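Local coordinates for Spermidine/putrescine ABC transporter, periplasmic binding protein (Treponema pallidum, PDB 2V84) that probably binds polyamines such as spermidine and putrescine in the periplasm, serving as the receptor component of an ABC transport system, at residues T38-K43 against I276-E281; K43-Q46 against V50-V53; N203-D208 against G219-A224; G211-F216 against F232-E237. All coordinates share one frame; numbering follows the deposited sequence.

Interaction 1 of 4, residues T38-K43 against I276-E281; sequences TSLIKK and INFFLE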
loop_
_atom_site.group_PDB
_atom_site.type_symbol
_atom_site.label_atom_id
_atom_site.label_comp_id
_atom_site.label_asym_id
_atom_site.label_seq_id
_atom_site.Cartn_x
_atom_site.Cartn_y
_atom_site.Cartn_z
ATOM N N THR A 38 -11.369 -9.670 9.513
ATOM C CA THR A 38 -12.060 -9.975 10.772
ATOM C C THR A 38 -12.032 -11.464 11.086
ATOM O O THR A 38 -12.012 -11.847 12.255
ATOM C CB THR A 38 -13.531 -9.499 10.777
ATOM O OG1 THR A 38 -14.166 -9.935 9.575
ATOM C CG2 THR A 38 -13.625 -7.982 10.880
ATOM N N SER A 39 -12.016 -12.293 10.041
ATOM C CA SER A 39 -11.963 -13.742 10.194
ATOM C C SER A 39 -10.714 -14.186 10.943
ATOM O O SER A 39 -10.761 -15.129 11.730
ATOM C CB SER A 39 -12.018 -14.433 8.838
ATOM O OG SER A 39 -10.927 -14.036 8.032
ATOM N N LEU A 40 -9.602 -13.503 10.684
ATOM C CA LEU A 40 -8.348 -13.759 11.370
ATOM C C LEU A 40 -8.358 -13.209 12.797
ATOM O O LEU A 40 -7.794 -13.823 13.722
ATOM C CB LEU A 40 -7.187 -13.165 10.556
ATOM C CG LEU A 40 -6.781 -14.001 9.344
ATOM C CD1 LEU A 40 -5.813 -13.259 8.424
ATOM C CD2 LEU A 40 -6.203 -15.351 9.772
ATOM N N ILE A 41 -9.002 -12.060 12.983
ATOM C CA ILE A 41 -9.166 -11.481 14.318
ATOM C C ILE A 41 -9.967 -12.397 15.258
ATOM O O ILE A 41 -9.545 -12.640 16.389
ATOM C CB ILE A 41 -9.769 -10.060 14.257
ATOM C CG1 ILE A 41 -8.684 -9.059 13.853
ATOM C CG2 ILE A 41 -10.434 -9.666 15.602
ATOM C CD1 ILE A 41 -9.228 -7.775 13.310
ATOM N N LYS A 42 -11.101 -12.912 14.777
ATOM C CA LYS A 42 -11.916 -13.870 15.527
ATOM C C LYS A 42 -11.095 -15.084 15.962
ATOM O O LYS A 42 -11.245 -15.563 17.081
ATOM C CB LYS A 42 -13.126 -14.371 14.700
ATOM C CG LYS A 42 -13.842 -13.344 13.806
ATOM C CD LYS A 42 -15.297 -13.066 14.245
ATOM C CE LYS A 42 -15.428 -11.749 15.033
ATOM N NZ LYS A 42 -14.209 -11.428 15.880
ATOM N N LYS A 43 -10.236 -15.576 15.071
ATOM C CA LYS A 43 -9.416 -16.757 15.336
ATOM C C LYS A 43 -8.396 -16.510 16.423
ATOM O O LYS A 43 -8.188 -17.360 17.278
ATOM C CB LYS A 43 -8.731 -17.255 14.059
ATOM C CG LYS A 43 -9.617 -18.148 13.220
ATOM C CD LYS A 43 -9.167 -18.243 11.779
ATOM C CE LYS A 43 -10.326 -18.712 10.914
ATOM N NZ LYS A 43 -9.882 -19.464 9.716
ATOM N N ILE A 276 1.465 -10.574 15.783
ATOM C CA ILE A 276 2.338 -10.566 14.613
ATOM C C ILE A 276 2.761 -12.000 14.279
ATOM O O ILE A 276 2.770 -12.413 13.113
ATOM C CB ILE A 276 3.621 -9.688 14.871
ATOM C CG1 ILE A 276 3.217 -8.235 15.205
ATOM C CG2 ILE A 276 4.585 -9.745 13.674
ATOM C CD1 ILE A 276 4.388 -7.362 15.704
ATOM N N ASN A 277 3.132 -12.744 15.322
ATOM C CA ASN A 277 3.488 -14.144 15.177
ATOM C C ASN A 277 2.324 -14.968 14.589
ATOM O O ASN A 277 2.537 -15.788 13.712
ATOM C CB ASN A 277 3.971 -14.721 16.515
ATOM C CG ASN A 277 4.724 -16.021 16.342
ATOM O OD1 ASN A 277 5.691 -16.082 15.591
ATOM N ND2 ASN A 277 4.280 -17.072 17.033
ATOM N N PHE A 278 1.100 -14.715 15.058
ATOM C CA PHE A 278 -0.112 -15.397 14.577
ATOM C C PHE A 278 -0.374 -15.068 13.093
ATOM O O PHE A 278 -0.644 -15.948 12.273
ATOM C CB PHE A 278 -1.295 -14.969 15.462
ATOM C CG PHE A 278 -2.651 -15.418 14.972
ATOM C CD1 PHE A 278 -3.393 -14.624 14.084
ATOM C CD2 PHE A 278 -3.226 -16.592 15.458
ATOM C CE1 PHE A 278 -4.675 -15.030 13.650
ATOM C CE2 PHE A 278 -4.509 -17.002 15.033
ATOM C CZ PHE A 278 -5.225 -16.219 14.134
ATOM N N PHE A 279 -0.266 -13.797 12.758
ATOM C CA PHE A 279 -0.569 -13.316 11.405
ATOM C C PHE A 279 0.379 -13.933 10.377
ATOM O O PHE A 279 -0.004 -14.218 9.236
ATOM C CB PHE A 279 -0.472 -11.793 11.416
ATOM C CG PHE A 279 -1.047 -11.130 10.211
ATOM C CD1 PHE A 279 -2.426 -10.916 10.101
ATOM C CD2 PHE A 279 -0.205 -10.680 9.197
ATOM C CE1 PHE A 279 -2.956 -10.276 8.967
ATOM C CE2 PHE A 279 -0.724 -10.026 8.071
ATOM C CZ PHE A 279 -2.108 -9.839 7.961
ATOM N N LEU A 280 1.624 -14.154 10.806
ATOM C CA LEU A 280 2.651 -14.753 9.954
ATOM C C LEU A 280 2.663 -16.291 9.947
ATOM O O LEU A 280 3.520 -16.885 9.298
ATOM C CB LEU A 280 4.043 -14.234 10.318
ATOM C CG LEU A 280 4.325 -12.747 10.031
ATOM C CD1 LEU A 280 5.716 -12.396 10.539
ATOM C CD2 LEU A 280 4.166 -12.387 8.568
ATOM N N GLU A 281 1.739 -16.922 10.669
ATOM C CA GLU A 281 1.512 -18.358 10.506
ATOM C C GLU A 281 1.052 -18.586 9.063
ATOM O O GLU A 281 0.171 -17.880 8.605
ATOM C CB GLU A 281 0.456 -18.853 11.490
ATOM C CG GLU A 281 0.619 -20.304 11.899
ATOM C CD GLU A 281 1.857 -20.569 12.746
ATOM O OE1 GLU A 281 1.901 -20.106 13.923
ATOM O OE2 GLU A 281 2.767 -21.279 12.245
#

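Interaction 2 of 4, residues K43-Q46 against V50-V53; sequences KFEQ and VQVV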
loop_
_atom_site.group_PDB
_atom_site.type_symbol
_atom_site.label_atom_id
_atom_site.label_comp_id
_atom_site.label_asym_id
_atom_site.label_seq_id
_atom_site.Cartn_x
_atom_site.Cartn_y
_atom_site.Cartn_z
ATOM N N LYS A 43 -10.236 -15.576 15.071
ATOM C CA LYS A 43 -9.416 -16.757 15.336
ATOM C C LYS A 43 -8.396 -16.510 16.423
ATOM O O LYS A 43 -8.188 -17.360 17.278
ATOM C CB LYS A 43 -8.731 -17.255 14.059
ATOM C CG LYS A 43 -9.617 -18.148 13.220
ATOM C CD LYS A 43 -9.167 -18.243 11.779
ATOM C CE LYS A 43 -10.326 -18.712 10.914
ATOM N NZ LYS A 43 -9.882 -19.464 9.716
ATOM N N PHE A 44 -7.758 -15.342 16.380
ATOM C CA PHE A 44 -6.796 -14.937 17.405
ATOM C C PHE A 44 -7.517 -14.781 18.734
ATOM O O PHE A 44 -6.984 -15.139 19.784
ATOM C CB PHE A 44 -6.128 -13.621 16.995
ATOM C CG PHE A 44 -5.111 -13.106 17.980
ATOM C CD1 PHE A 44 -3.825 -13.635 18.013
ATOM C CD2 PHE A 44 -5.430 -12.068 18.851
ATOM C CE1 PHE A 44 -2.875 -13.150 18.897
ATOM C CE2 PHE A 44 -4.469 -11.582 19.757
ATOM C CZ PHE A 44 -3.188 -12.132 19.768
ATOM N N GLU A 45 -8.739 -14.261 18.670
ATOM C CA GLU A 45 -9.571 -14.090 19.852
ATOM C C GLU A 45 -9.956 -15.441 20.443
ATOM O O GLU A 45 -9.880 -15.638 21.657
ATOM C CB GLU A 45 -10.828 -13.287 19.512
ATOM C CG GLU A 45 -10.619 -11.782 19.501
ATOM C CD GLU A 45 -11.880 -11.022 19.141
ATOM O OE1 GLU A 45 -12.771 -11.616 18.498
ATOM O OE2 GLU A 45 -11.980 -9.829 19.498
ATOM N N GLN A 46 -10.368 -16.373 19.588
ATOM C CA GLN A 46 -10.745 -17.694 20.059
ATOM C C GLN A 46 -9.534 -18.487 20.553
ATOM O O GLN A 46 -9.613 -19.156 21.581
ATOM C CB GLN A 46 -11.525 -18.474 18.996
ATOM C CG GLN A 46 -12.664 -19.269 19.600
ATOM C CD GLN A 46 -12.853 -20.636 18.969
ATOM O OE1 GLN A 46 -12.943 -20.770 17.746
ATOM N NE2 GLN A 46 -12.924 -21.663 19.809
ATOM N N VAL A 50 -8.780 -13.827 24.141
ATOM C CA VAL A 50 -8.558 -12.398 24.273
ATOM C C VAL A 50 -9.586 -11.708 23.385
ATOM O O VAL A 50 -10.344 -12.376 22.691
ATOM C CB VAL A 50 -7.112 -12.014 23.849
ATOM C CG1 VAL A 50 -6.095 -12.637 24.792
ATOM C CG2 VAL A 50 -6.837 -12.430 22.401
ATOM N N GLN A 51 -9.631 -10.381 23.428
ATOM C CA GLN A 51 -10.420 -9.612 22.472
ATOM C C GLN A 51 -9.561 -8.533 21.828
ATOM O O GLN A 51 -8.597 -8.055 22.430
ATOM C CB GLN A 51 -11.644 -8.988 23.141
ATOM C CG GLN A 51 -12.541 -9.986 23.854
ATOM C CD GLN A 51 -13.277 -9.351 24.997
ATOM O OE1 GLN A 51 -12.987 -9.618 26.172
ATOM N NE2 GLN A 51 -14.230 -8.484 24.671
ATOM N N VAL A 52 -9.896 -8.173 20.592
ATOM C CA VAL A 52 -9.157 -7.143 19.868
ATOM C C VAL A 52 -10.036 -5.900 19.688
ATOM O O VAL A 52 -11.111 -5.976 19.092
ATOM C CB VAL A 52 -8.638 -7.643 18.471
ATOM C CG1 VAL A 52 -7.707 -6.624 17.855
ATOM C CG2 VAL A 52 -7.929 -9.001 18.576
ATOM N N VAL A 53 -9.588 -4.764 20.221
ATOM C CA VAL A 53 -10.154 -3.469 19.837
ATOM C C VAL A 53 -9.436 -3.043 18.539
ATOM O O VAL A 53 -8.234 -2.735 18.548
ATOM C CB VAL A 53 -10.015 -2.407 20.973
ATOM C CG1 VAL A 53 -10.544 -1.054 20.535
ATOM C CG2 VAL A 53 -10.767 -2.855 22.228
#

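Interaction 3 of 4, residues N203-D208 against G219-A224; sequences NLVKFD and GDFVVA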
loop_
_atom_site.group_PDB
_atom_site.type_symbol
_atom_site.label_atom_id
_atom_site.label_comp_id
_atom_site.label_asym_id
_atom_site.label_seq_id
_atom_site.Cartn_x
_atom_site.Cartn_y
_atom_site.Cartn_z
ATOM N N ASN A 203 -6.967 15.190 -18.580
ATOM C CA ASN A 203 -7.785 14.069 -19.053
ATOM C C ASN A 203 -8.562 13.373 -17.958
ATOM O O ASN A 203 -9.325 12.447 -18.229
ATOM C CB ASN A 203 -6.914 13.052 -19.777
ATOM C CG ASN A 203 -6.214 13.648 -20.961
ATOM O OD1 ASN A 203 -6.821 14.349 -21.759
ATOM N ND2 ASN A 203 -4.930 13.397 -21.070
ATOM N N LEU A 204 -8.357 13.824 -16.719
ATOM C CA LEU A 204 -8.948 13.189 -15.534
ATOM C C LEU A 204 -10.259 13.831 -15.110
ATOM O O LEU A 204 -10.356 15.058 -15.066
ATOM C CB LEU A 204 -7.975 13.289 -14.341
ATOM C CG LEU A 204 -6.562 12.728 -14.501
ATOM C CD1 LEU A 204 -5.802 12.882 -13.188
ATOM C CD2 LEU A 204 -6.540 11.269 -14.944
ATOM N N VAL A 205 -11.233 13.006 -14.726
ATOM C CA VAL A 205 -12.427 13.500 -14.010
ATOM C C VAL A 205 -12.007 14.138 -12.693
ATOM O O VAL A 205 -12.466 15.223 -12.331
ATOM C CB VAL A 205 -13.469 12.358 -13.743
ATOM C CG1 VAL A 205 -14.610 12.836 -12.849
ATOM C CG2 VAL A 205 -14.008 11.800 -15.052
ATOM N N LYS A 206 -11.119 13.456 -11.969
ATOM C CA LYS A 206 -10.629 13.936 -10.706
ATOM C C LYS A 206 -9.544 13.006 -10.215
ATOM O O LYS A 206 -9.246 11.985 -10.854
ATOM C CB LYS A 206 -11.762 14.009 -9.668
ATOM C CG LYS A 206 -12.434 12.675 -9.371
ATOM C CD LYS A 206 -13.693 12.889 -8.549
ATOM C CE LYS A 206 -14.162 11.594 -7.939
ATOM N NZ LYS A 206 -15.637 11.646 -7.655
ATOM N N PHE A 207 -8.935 13.397 -9.100
ATOM C CA PHE A 207 -8.113 12.506 -8.309
ATOM C C PHE A 207 -9.024 11.841 -7.312
ATOM O O PHE A 207 -9.830 12.514 -6.672
ATOM C CB PHE A 207 -7.007 13.296 -7.586
ATOM C CG PHE A 207 -6.027 13.927 -8.524
ATOM C CD1 PHE A 207 -5.062 13.146 -9.160
ATOM C CD2 PHE A 207 -6.089 15.300 -8.803
ATOM C CE1 PHE A 207 -4.147 13.718 -10.048
ATOM C CE2 PHE A 207 -5.192 15.885 -9.705
ATOM C CZ PHE A 207 -4.216 15.081 -10.330
ATOM N N ASP A 208 -8.890 10.528 -7.159
ATOM C CA ASP A 208 -9.860 9.747 -6.389
ATOM C C ASP A 208 -9.203 8.496 -5.833
ATOM O O ASP A 208 -8.722 7.661 -6.594
ATOM C CB ASP A 208 -11.024 9.380 -7.334
ATOM C CG ASP A 208 -12.269 8.849 -6.607
ATOM O OD1 ASP A 208 -12.270 8.683 -5.378
ATOM O OD2 ASP A 208 -13.245 8.562 -7.320
ATOM N N GLY A 219 -18.716 1.856 -15.324
ATOM C CA GLY A 219 -18.308 2.225 -16.680
ATOM C C GLY A 219 -18.002 3.707 -16.789
ATOM O O GLY A 219 -17.617 4.188 -17.862
ATOM N N ASP A 220 -18.165 4.428 -15.678
ATOM C CA ASP A 220 -17.921 5.871 -15.630
ATOM C C ASP A 220 -16.453 6.201 -15.862
ATOM O O ASP A 220 -16.138 7.140 -16.599
ATOM C CB ASP A 220 -18.343 6.452 -14.284
ATOM C CG ASP A 220 -19.831 6.716 -14.186
ATOM O OD1 ASP A 220 -20.591 6.377 -15.126
ATOM O OD2 ASP A 220 -20.229 7.265 -13.137
ATOM N N PHE A 221 -15.560 5.448 -15.218
ATOM C CA PHE A 221 -14.137 5.532 -15.534
ATOM C C PHE A 221 -13.780 4.286 -16.313
ATOM O O PHE A 221 -14.151 3.186 -15.901
ATOM C CB PHE A 221 -13.237 5.579 -14.289
ATOM C CG PHE A 221 -13.560 6.681 -13.299
ATOM C CD1 PHE A 221 -14.307 7.804 -13.658
ATOM C CD2 PHE A 221 -13.053 6.607 -12.006
ATOM C CE1 PHE A 221 -14.569 8.815 -12.716
ATOM C CE2 PHE A 221 -13.304 7.600 -11.071
ATOM C CZ PHE A 221 -14.066 8.709 -11.421
ATOM N N VAL A 222 -13.059 4.433 -17.422
ATOM C CA VAL A 222 -12.693 3.248 -18.211
ATOM C C VAL A 222 -11.224 2.868 -18.019
ATOM O O VAL A 222 -10.793 1.771 -18.388
ATOM C CB VAL A 222 -13.076 3.364 -19.726
ATOM C CG1 VAL A 222 -14.594 3.463 -19.903
ATOM C CG2 VAL A 222 -12.358 4.544 -20.403
ATOM N N VAL A 223 -10.471 3.781 -17.410
ATOM C CA VAL A 223 -9.104 3.527 -16.989
ATOM C C VAL A 223 -8.981 4.221 -15.642
ATOM O O VAL A 223 -9.345 5.381 -15.502
ATOM C CB VAL A 223 -8.060 4.142 -17.932
ATOM C CG1 VAL A 223 -6.663 3.876 -17.388
ATOM C CG2 VAL A 223 -8.163 3.580 -19.337
ATOM N N ALA A 224 -8.477 3.509 -14.643
ATOM C CA ALA A 224 -8.268 4.159 -13.346
ATOM C C ALA A 224 -7.038 3.656 -12.644
ATOM O O ALA A 224 -6.691 2.493 -12.735
ATOM C CB ALA A 224 -9.508 3.995 -12.441
#

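Interaction 4 of 4, residues G211-F216 against F232-E237; sequences GYAKSF and FAETPE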
loop_
_atom_site.group_PDB
_atom_site.type_symbol
_atom_site.label_atom_id
_atom_site.label_comp_id
_atom_site.label_asym_id
_atom_site.label_seq_id
_atom_site.Cartn_x
_atom_site.Cartn_y
_atom_site.Cartn_z
ATOM N N GLY A 211 -13.612 6.393 -4.544
ATOM C CA GLY A 211 -14.761 6.135 -5.413
ATOM C C GLY A 211 -14.413 5.524 -6.754
ATOM O O GLY A 211 -15.316 5.212 -7.540
ATOM N N TYR A 212 -13.120 5.359 -7.023
ATOM C CA TYR A 212 -12.646 4.961 -8.362
ATOM C C TYR A 212 -13.070 3.551 -8.739
ATOM O O TYR A 212 -13.334 3.277 -9.910
ATOM C CB TYR A 212 -11.111 5.100 -8.472
ATOM C CG TYR A 212 -10.314 4.170 -7.566
ATOM C CD1 TYR A 212 -10.078 2.833 -7.925
ATOM C CD2 TYR A 212 -9.772 4.628 -6.369
ATOM C CE1 TYR A 212 -9.345 1.965 -7.085
ATOM C CE2 TYR A 212 -9.025 3.774 -5.532
ATOM C CZ TYR A 212 -8.828 2.444 -5.904
ATOM O OH TYR A 212 -8.101 1.599 -5.080
ATOM N N ALA A 213 -13.137 2.660 -7.749
ATOM C CA ALA A 213 -13.489 1.259 -8.006
ATOM C C ALA A 213 -14.967 1.115 -8.359
ATOM O O ALA A 213 -15.323 0.325 -9.243
ATOM C CB ALA A 213 -13.129 0.376 -6.815
ATOM N N LYS A 214 -15.813 1.891 -7.680
ATOM C CA LYS A 214 -17.245 1.930 -7.996
ATOM C C LYS A 214 -17.500 2.583 -9.341
ATOM O O LYS A 214 -18.314 2.091 -10.138
ATOM C CB LYS A 214 -18.044 2.644 -6.900
ATOM C CG LYS A 214 -19.493 2.279 -6.930
ATOM C CD LYS A 214 -20.237 2.739 -5.676
ATOM C CE LYS A 214 -21.127 3.932 -5.998
ATOM N NZ LYS A 214 -22.507 3.759 -5.474
ATOM N N SER A 215 -16.799 3.688 -9.588
ATOM C CA SER A 215 -16.924 4.412 -10.854
ATOM C C SER A 215 -16.362 3.592 -12.000
ATOM O O SER A 215 -16.854 3.664 -13.138
ATOM C CB SER A 215 -16.225 5.771 -10.767
ATOM O OG SER A 215 -16.838 6.590 -9.781
ATOM N N PHE A 216 -15.340 2.795 -11.707
ATOM C CA PHE A 216 -14.841 1.865 -12.707
ATOM C C PHE A 216 -15.868 0.750 -12.984
ATOM O O PHE A 216 -16.085 0.363 -14.135
ATOM C CB PHE A 216 -13.460 1.314 -12.309
ATOM C CG PHE A 216 -12.865 0.418 -13.341
ATOM C CD1 PHE A 216 -12.071 0.935 -14.360
ATOM C CD2 PHE A 216 -13.146 -0.954 -13.326
ATOM C CE1 PHE A 216 -11.554 0.088 -15.343
ATOM C CE2 PHE A 216 -12.622 -1.799 -14.301
ATOM C CZ PHE A 216 -11.832 -1.274 -15.306
ATOM N N PHE A 232 -11.453 -5.351 -8.165
ATOM C CA PHE A 232 -12.030 -6.680 -8.309
ATOM C C PHE A 232 -13.104 -6.973 -7.267
ATOM O O PHE A 232 -14.042 -7.699 -7.552
ATOM C CB PHE A 232 -10.925 -7.735 -8.341
ATOM C CG PHE A 232 -10.121 -7.725 -9.620
ATOM C CD1 PHE A 232 -10.619 -8.336 -10.773
ATOM C CD2 PHE A 232 -8.873 -7.107 -9.669
ATOM C CE1 PHE A 232 -9.893 -8.329 -11.963
ATOM C CE2 PHE A 232 -8.130 -7.082 -10.860
ATOM C CZ PHE A 232 -8.639 -7.714 -12.003
ATOM N N ALA A 233 -12.984 -6.398 -6.073
ATOM C CA ALA A 233 -14.035 -6.548 -5.049
ATOM C C ALA A 233 -15.316 -5.870 -5.497
ATOM O O ALA A 233 -16.434 -6.357 -5.235
ATOM C CB ALA A 233 -13.561 -5.965 -3.720
ATOM N N GLU A 234 -15.156 -4.771 -6.224
ATOM C CA GLU A 234 -16.264 -3.893 -6.571
ATOM C C GLU A 234 -16.949 -4.218 -7.898
ATOM O O GLU A 234 -18.029 -3.691 -8.193
ATOM C CB GLU A 234 -15.751 -2.464 -6.599
ATOM C CG GLU A 234 -16.826 -1.423 -6.610
ATOM C CD GLU A 234 -17.162 -0.938 -5.231
ATOM O OE1 GLU A 234 -16.231 -0.828 -4.392
ATOM O OE2 GLU A 234 -18.355 -0.656 -5.004
ATOM N N THR A 235 -16.329 -5.067 -8.711
ATOM C CA THR A 235 -16.907 -5.442 -10.005
ATOM C C THR A 235 -17.366 -6.889 -9.923
ATOM O O THR A 235 -16.618 -7.729 -9.432
ATOM C CB THR A 235 -15.873 -5.267 -11.161
ATOM O OG1 THR A 235 -15.570 -3.878 -11.331
ATOM C CG2 THR A 235 -16.427 -5.783 -12.478
ATOM N N PRO A 236 -18.595 -7.195 -10.412
ATOM C CA PRO A 236 -19.079 -8.578 -10.336
ATOM C C PRO A 236 -18.098 -9.541 -10.990
ATOM O O PRO A 236 -17.453 -9.178 -11.970
ATOM C CB PRO A 236 -20.404 -8.553 -11.121
ATOM C CG PRO A 236 -20.448 -7.253 -11.832
ATOM C CD PRO A 236 -19.574 -6.301 -11.056
ATOM N N GLU A 237 -17.986 -10.748 -10.441
ATOM C CA GLU A 237 -17.032 -11.749 -10.926
ATOM C C GLU A 237 -17.203 -12.046 -12.424
ATOM O O GLU A 237 -16.222 -12.302 -13.135
ATOM C CB GLU A 237 -17.162 -13.037 -10.109
ATOM C CG GLU A 237 -15.857 -13.799 -9.904
ATOM C CD GLU A 237 -16.092 -15.289 -9.704
ATOM O OE1 GLU A 237 -16.457 -15.964 -10.687
ATOM O OE2 GLU A 237 -15.909 -15.787 -8.565
#

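Interaction 1 of 4, residues T38-K43 against I276-E281
Phe278 reaches from helix 269-279 to the flank of helix 38-48, and its ring has the largest share of this contact. From CB the side chain runs outward with CG anti to the backbone N (chi1 171°), which sends the ring straight across the gap. Its far end does the touching. Phe278 CE1 lies 3.3 Å from Leu40 O, and the same atom has the Leu40 methyl CD2 at 4.2 Å. Phe278 CZ, the tip, meets Lys43 CB at 3.7 Å; that methylene sits at the ring edge, near its plane, whereas the carbonyl oxygen arrives obliquely. The ring end thus fits between residues about one turn apart on the opposing helix.

Leu40 forks between two aromatics. CD2 serves Phe278, while Leu40 CD1 turns to Phe279, meeting its CE1 at 4.2 Å, and the two side chains cross at about a right angle. Phe279 itself is stacked on Tyr127 and meets Phe260 edge-to-face, so Leu40 borders a larger aromatic cluster.

Lys43 contributes only the root of its chain here. Apolar packing dominates the contact; the C-H edge of Phe278 also comes close to a helix carbonyl oxygen, but no hydrogen bond spans the segments. The charge of Lys43 is carried off to a salt bridge with Glu287, at the exposed side, where helices 38-48, 269-279 and 282-292 pack together.

Interaction 2 of 4, residues K43-Q46 against V50-V53
Glu45 OE2 accepts a hydrogen bond from Val52 N at 2.9 Å, nearly straight with an N-H...O angle of 166°. The oxygen uses its anti lone pair, the one away from OE1, and OE1 in turn is held by a salt bridge to Lys42 NZ. Both carboxylate oxygens are thus engaged, which should limit the rotation of the group and would favour its charged form.

The chain of Glu45 is extended beyond CG and lies along the strand entrance: Glu45 CG is 3.3 Å from Val50 O, and Glu45 OE2 passes 3.4 Å from Gln51 CA. A second, longer bond joins the backbones, Val50 N to Glu45 O at 3.3 Å.

Beside this polar pair lies an apolar one. A chi1 of -180° swings the Phe44 ring away from its own main-chain nitrogen and toward the valines. Phe44 CE2 meets Val50 CG2 at 3.6 Å, and Phe44 CD2 meets Val52 CG2 at 4.0 Å, both methyls approaching obliquely. Phe275 and Phe278 of helix 269-279 meet the ring edge-to-face.

These residues form the return from helix 38-48 into strand 51-57, the second half of a beta-alpha-beta unit that starts with strand 26-32. Because one glutamate bonds through both its main chain and its side chain, the helix end and strand start are tied in position as well as packed.

Interaction 3 of 4, residues N203-D208 against G219-A224
Val205 and Phe221 make the close-packed part of this contact. Phe221 CE1 rests against CB and both methyls of Val205 at nearly equal distance, 3.8 Å from CG2 and 4.0 Å from CG1. The approach is oblique, and the touch is narrow, amounting to a single ring atom.

On the other side of the ring tip the packing is polar. Asp208 OD2 lies 3.9 Å from Phe221 CE2. Because OD2 lies in the ring plane at its edge, it faces the C-H rim; the carboxylate itself is turned 83° from the ring. Asp208 OD1 is occupied separately, accepting hydrogen bonds from the backbone N of Asp210 and Gly211 where the chain enters helix 212-218.

The valine packs on the ring although it is itself exposed. Lys206, also exposed, only skirts the contact: its chain reaches back over its own segment, and Lys206 NZ stands 3.9 Å from Asp208 OD2, a long salt bridge. The contact joins the corner of strand 204-207 to the loop leading into strand 223-226, two strands that both pair with 160-162; the nearest CA atoms, those of Val205 and Phe221, are 8.3 Å apart. The Asp208 side chain is about 10 Å from that of Asp165, a predicted spermidine-binding residue, so this packing lies near the probable ligand site.

No hydrogen bond crosses the gap. One phenyl ring bridges it, joined to a valine by dispersion and to a buried carboxylate by an edge contact, probably with a weak electrostatic component.

Interaction 4 of 4, residues G211-F216 against F232-E237
Glu234 lies against the backbone of helix 212-218 through its methylenes. Glu234 CG comes within 3.5 Å of Ala213 O and 3.6 Å of Lys214 N, while Glu234 CB meets Ala213 CB at 3.9 Å. The glutamate chain leaves its backbone opposite the nitrogen (chi1 -166°), then bends at chi2 (94°) to turn along the neighbouring helix, and its carboxylate arrives beside the base of Lys214. There Glu234 OE2 lies 3.7 Å from Lys214 CG. The ammonium group does not join in: the bent lysine chain leads away and leaves Lys214 NZ 6.1 Å from Glu234 OE2, so the opposite charges can attract only across a distance.

Deeper in, Phe216 presents its ring edge to Thr235, with Phe216 CD2 standing 4.3 Å from Thr235 OG1, which is near the ring plane.

Two short helices meet here, 212-218 and 228-234, joined in sequence by strand 223-226 of the mixed sheet; they pack on one lobe of the solute-binding fold. The small Ala213 is consistent with the close approach, Ala213 CA being 6.0 Å from Glu234 CA.

Farther out, Phe216 is positioned by Phe231, met edge-to-face, and by Ile243 and Ala135 on the sheet strands. Thr235 also rests on Ile243; its hydroxyl takes part in a weak hydrogen bond with Phe231 O, and its carbonyl oxygen accepts one from His240. At the start of helix 212-218, Tyr212 OH is hydrogen-bonded to Phe227 N.

Overall arrangement
Interactions 1 and 2 share helix 38-48 and Lys43 and touch where Phe278 packs on Phe44; interactions 3 and 4 share the region around helix 212-218, their centres 12 Å apart, with a probable hydrogen bond from Phe221 N to Ser215 O. The two pairs are well separated: interactions 1 and 3 lie on opposite sides of the chain centre, about 36 Å between centres. Interactions 1, 3 and 4 are largely buried and cross without hydrogen bonds, through aromatic rings or aliphatic stems. Interaction 2, at the surface and close in sequence, is the one with cross-segment hydrogen bonds, as a helix-to-strand return allows.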